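PDB 3GOX: restriction endonuclease Hpy99I from Helicobacter pylori, which cleaves DNA at a specific pseudopalindromic target as a type II restriction endonuclease of the beta-beta-alpha-Me (His-Me finger) class. Local coordinates for residues T139-E144 / E168-S173. Sequence-based numbering, arbitrary orientation.
Sequences TCPICE and EWICDS. With ZN (zinc ion), chain F; nucleotides of chain D; nucleotides of chain C.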
loop_
_atom_site.group_PDB
_atom_site.type_symbol
_atom_site.label_atom_id
_atom_site.label_comp_id
_atom_site.label_asym_id
_atom_site.label_seq_id
_atom_site.Cartn_x
_atom_site.Cartn_y
_atom_site.Cartn_z
ATOM N N THR A 139 4.495 -7.351 17.848
ATOM C CA THR A 139 5.499 -6.467 17.251
ATOM C C THR A 139 5.823 -7.025 15.876
ATOM O O THR A 139 6.325 -8.128 15.738
ATOM C CB THR A 139 6.755 -6.335 18.142
ATOM O OG1 THR A 139 6.342 -5.986 19.469
ATOM C CG2 THR A 139 7.690 -5.261 17.584
ATOM N N CYS A 140 5.528 -6.256 14.840
ATOM C CA CYS A 140 5.742 -6.750 13.481
ATOM C C CYS A 140 7.230 -6.935 13.193
ATOM O O CYS A 140 8.043 -6.068 13.508
ATOM C CB CYS A 140 5.123 -5.797 12.458
ATOM S SG CYS A 140 5.312 -6.328 10.723
ATOM N N PRO A 141 7.605 -8.095 12.643
ATOM C CA PRO A 141 9.039 -8.323 12.412
ATOM C C PRO A 141 9.676 -7.461 11.325
ATOM O O PRO A 141 10.914 -7.420 11.236
ATOM C CB PRO A 141 9.116 -9.807 12.056
ATOM C CG PRO A 141 7.785 -10.199 11.611
ATOM C CD PRO A 141 6.789 -9.272 12.296
ATOM N N ILE A 142 8.861 -6.784 10.515
ATOM C CA ILE A 142 9.398 -5.961 9.436
ATOM C C ILE A 142 9.452 -4.505 9.876
ATOM O O ILE A 142 10.539 -3.962 10.094
ATOM C CB ILE A 142 8.622 -6.151 8.121
ATOM C CG1 ILE A 142 8.695 -7.617 7.676
ATOM C CG2 ILE A 142 9.181 -5.213 7.019
ATOM C CD1 ILE A 142 7.928 -7.930 6.421
ATOM N N CYS A 143 8.289 -3.898 10.084
ATOM C CA CYS A 143 8.209 -2.486 10.433
ATOM C C CYS A 143 8.489 -2.190 11.906
ATOM O O CYS A 143 8.652 -1.024 12.266
ATOM C CB CYS A 143 6.846 -1.908 10.055
ATOM S SG CYS A 143 5.470 -2.534 11.039
ATOM N N GLU A 144 8.517 -3.229 12.749
ATOM C CA GLU A 144 8.846 -3.089 14.170
ATOM C C GLU A 144 7.807 -2.301 14.961
ATOM O O GLU A 144 8.058 -1.937 16.107
ATOM C CB GLU A 144 10.258 -2.497 14.365
ATOM C CG GLU A 144 11.350 -3.377 13.743
ATOM C CD GLU A 144 12.772 -2.866 13.929
ATOM O OE1 GLU A 144 12.974 -1.766 14.478
ATOM O OE2 GLU A 144 13.703 -3.582 13.503
ATOM N N GLU A 168 6.234 -15.386 7.466
ATOM C CA GLU A 168 5.845 -15.089 8.852
ATOM C C GLU A 168 4.522 -14.352 8.927
ATOM O O GLU A 168 4.000 -13.854 7.910
ATOM C CB GLU A 168 6.932 -14.270 9.567
ATOM C CG GLU A 168 8.270 -15.000 9.633
ATOM C CD GLU A 168 9.437 -14.159 10.136
ATOM O OE1 GLU A 168 9.219 -13.154 10.848
ATOM O OE2 GLU A 168 10.595 -14.539 9.841
ATOM N N TRP A 169 3.982 -14.308 10.142
ATOM C CA TRP A 169 2.896 -13.412 10.478
ATOM C C TRP A 169 3.447 -12.001 10.512
ATOM O O TRP A 169 4.377 -11.706 11.260
ATOM C CB TRP A 169 2.272 -13.780 11.831
ATOM C CG TRP A 169 1.407 -15.002 11.752
ATOM C CD1 TRP A 169 1.784 -16.295 11.972
ATOM C CD2 TRP A 169 0.009 -15.041 11.425
ATOM N NE1 TRP A 169 0.713 -17.132 11.797
ATOM C CE2 TRP A 169 -0.394 -16.390 11.475
ATOM C CE3 TRP A 169 -0.946 -14.058 11.117
ATOM C CZ2 TRP A 169 -1.704 -16.788 11.210
ATOM C CZ3 TRP A 169 -2.245 -14.451 10.849
ATOM C CH2 TRP A 169 -2.615 -15.805 10.901
ATOM N N ILE A 170 2.858 -11.132 9.686
ATOM C CA ILE A 170 3.276 -9.737 9.567
ATOM C C ILE A 170 2.014 -8.865 9.487
ATOM O O ILE A 170 0.901 -9.364 9.249
ATOM C CB ILE A 170 4.197 -9.479 8.320
ATOM C CG1 ILE A 170 3.480 -9.799 7.001
ATOM C CG2 ILE A 170 5.513 -10.278 8.429
ATOM C CD1 ILE A 170 4.316 -9.458 5.756
ATOM N N CYS A 171 2.169 -7.554 9.652
ATOM C CA CYS A 171 1.010 -6.667 9.539
ATOM C C CYS A 171 0.586 -6.498 8.075
ATOM O O CYS A 171 1.390 -6.649 7.163
ATOM C CB CYS A 171 1.248 -5.328 10.253
ATOM S SG CYS A 171 2.293 -4.145 9.352
ATOM N N ASP A 172 -0.698 -6.231 7.886
ATOM C CA ASP A 172 -1.295 -6.044 6.546
ATOM C C ASP A 172 -0.620 -4.889 5.813
ATOM O O ASP A 172 -0.437 -4.955 4.602
ATOM C CB ASP A 172 -2.815 -5.816 6.705
ATOM C CG ASP A 172 -3.550 -5.592 5.375
ATOM O OD1 ASP A 172 -3.875 -6.575 4.691
ATOM O OD2 ASP A 172 -3.883 -4.423 5.065
ATOM N N SER A 173 -0.242 -3.847 6.538
ATOM C CA SER A 173 0.463 -2.712 5.931
ATOM C C SER A 173 1.759 -3.180 5.271
ATOM O O SER A 173 2.027 -2.873 4.095
ATOM C CB SER A 173 0.729 -1.666 7.004
ATOM O OG SER A 173 1.480 -0.574 6.534
HETATM ZN ZN ZN F . 4.603 -4.336 9.710
ATOM P P DG D 7 -0.106 -8.134 -4.725
ATOM O OP1 DG D 7 1.094 -8.772 -5.321
ATOM O OP2 DG D 7 -1.390 -8.143 -5.464
ATOM O "O5'" DG D 7 -0.361 -8.818 -3.308
ATOM C "C5'" DG D 7 0.645 -8.772 -2.311
ATOM C "C4'" DG D 7 0.112 -9.300 -0.998
ATOM O "O4'" DG D 7 -1.062 -8.533 -0.628
ATOM C "C3'" DG D 7 -0.346 -10.757 -0.995
ATOM O "O3'" DG D 7 -0.218 -11.267 0.334
ATOM C "C2'" DG D 7 -1.809 -10.637 -1.376
ATOM C "C1'" DG D 7 -2.222 -9.355 -0.661
ATOM N N9 DG D 7 -3.294 -8.612 -1.327
ATOM C C8 DG D 7 -3.571 -8.598 -2.676
ATOM N N7 DG D 7 -4.632 -7.898 -2.979
ATOM C C5 DG D 7 -5.082 -7.409 -1.760
ATOM C C6 DG D 7 -6.217 -6.608 -1.451
ATOM O O6 DG D 7 -7.096 -6.188 -2.211
ATOM N N1 DG D 7 -6.289 -6.324 -0.090
ATOM C C2 DG D 7 -5.400 -6.767 0.858
ATOM N N2 DG D 7 -5.646 -6.373 2.122
ATOM N N3 DG D 7 -4.353 -7.536 0.590
ATOM C C4 DG D 7 -4.255 -7.817 -0.730
ATOM P P DG C 4 -11.958 -1.285 6.607
ATOM O OP1 DG C 4 -12.719 -0.891 7.823
ATOM O OP2 DG C 4 -12.224 -0.592 5.319
ATOM O "O5'" DG C 4 -10.409 -1.160 6.959
ATOM C "C5'" DG C 4 -9.822 -2.039 7.920
ATOM C "C4'" DG C 4 -8.313 -1.948 7.896
ATOM O "O4'" DG C 4 -7.819 -2.296 6.580
ATOM C "C3'" DG C 4 -7.705 -0.583 8.194
ATOM O "O3'" DG C 4 -6.381 -0.795 8.693
ATOM C "C2'" DG C 4 -7.661 0.047 6.812
ATOM C "C1'" DG C 4 -7.257 -1.143 5.950
ATOM N N9 DG C 4 -7.733 -1.120 4.567
ATOM C C8 DG C 4 -8.999 -0.810 4.128
ATOM N N7 DG C 4 -9.141 -0.941 2.836
ATOM C C5 DG C 4 -7.892 -1.351 2.392
ATOM C C6 DG C 4 -7.435 -1.680 1.079
ATOM O O6 DG C 4 -8.074 -1.698 0.016
ATOM N N1 DG C 4 -6.090 -2.027 1.078
ATOM C C2 DG C 4 -5.284 -2.071 2.188
ATOM N N2 DG C 4 -4.001 -2.410 1.979
ATOM N N3 DG C 4 -5.701 -1.796 3.417
ATOM C C4 DG C 4 -7.004 -1.445 3.445
#
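The Pro141 ring meets strand 166-171 at its edge and, obliquely, from one face. Ile170 CG2 approaches that face from beyond the CG-CD rim, 3.9 Å from Pro141 CG. Glu168 OE1 comes to the edge, 3.4 Å from Pro141 CG, and Trp169 O sits farther round that edge. Glu168 OE2 is hydrogen-bonded to Tyr198 OH of the second subunit. The Trp169 indole turns away to meet His157, and its NE1 donates a hydrogen bond to Met127 O. Ile142 CD1 reaches Ile170 CG2, at 3.9 Å.

Next to this apolar contact, Cys140, Cys143 and Cys171 bind the zinc ion, and Cys174 completes the Cys4 site. With chi1 at -179°, Cys140 SG swings opposite its backbone N, reaching the zinc at 2.3 Å. It also accepts two nearly straight N-H bonds, from Cys171 N at 3.5 Å (171°) and Ile142 N at 3.6 Å. These bonds probably temper the thiolate charge. Asp172 OD1 accepts an N-H from DG7 N2 of chain D at 3.1 Å, on the minor-groove edge of the base.

The zinc thus ties loop 139-144 to the beta-beta-alpha unit, where strand 166-171 pairs antiparallel with strand 155-159 and runs into helix 172-180, N-capped by Cys171.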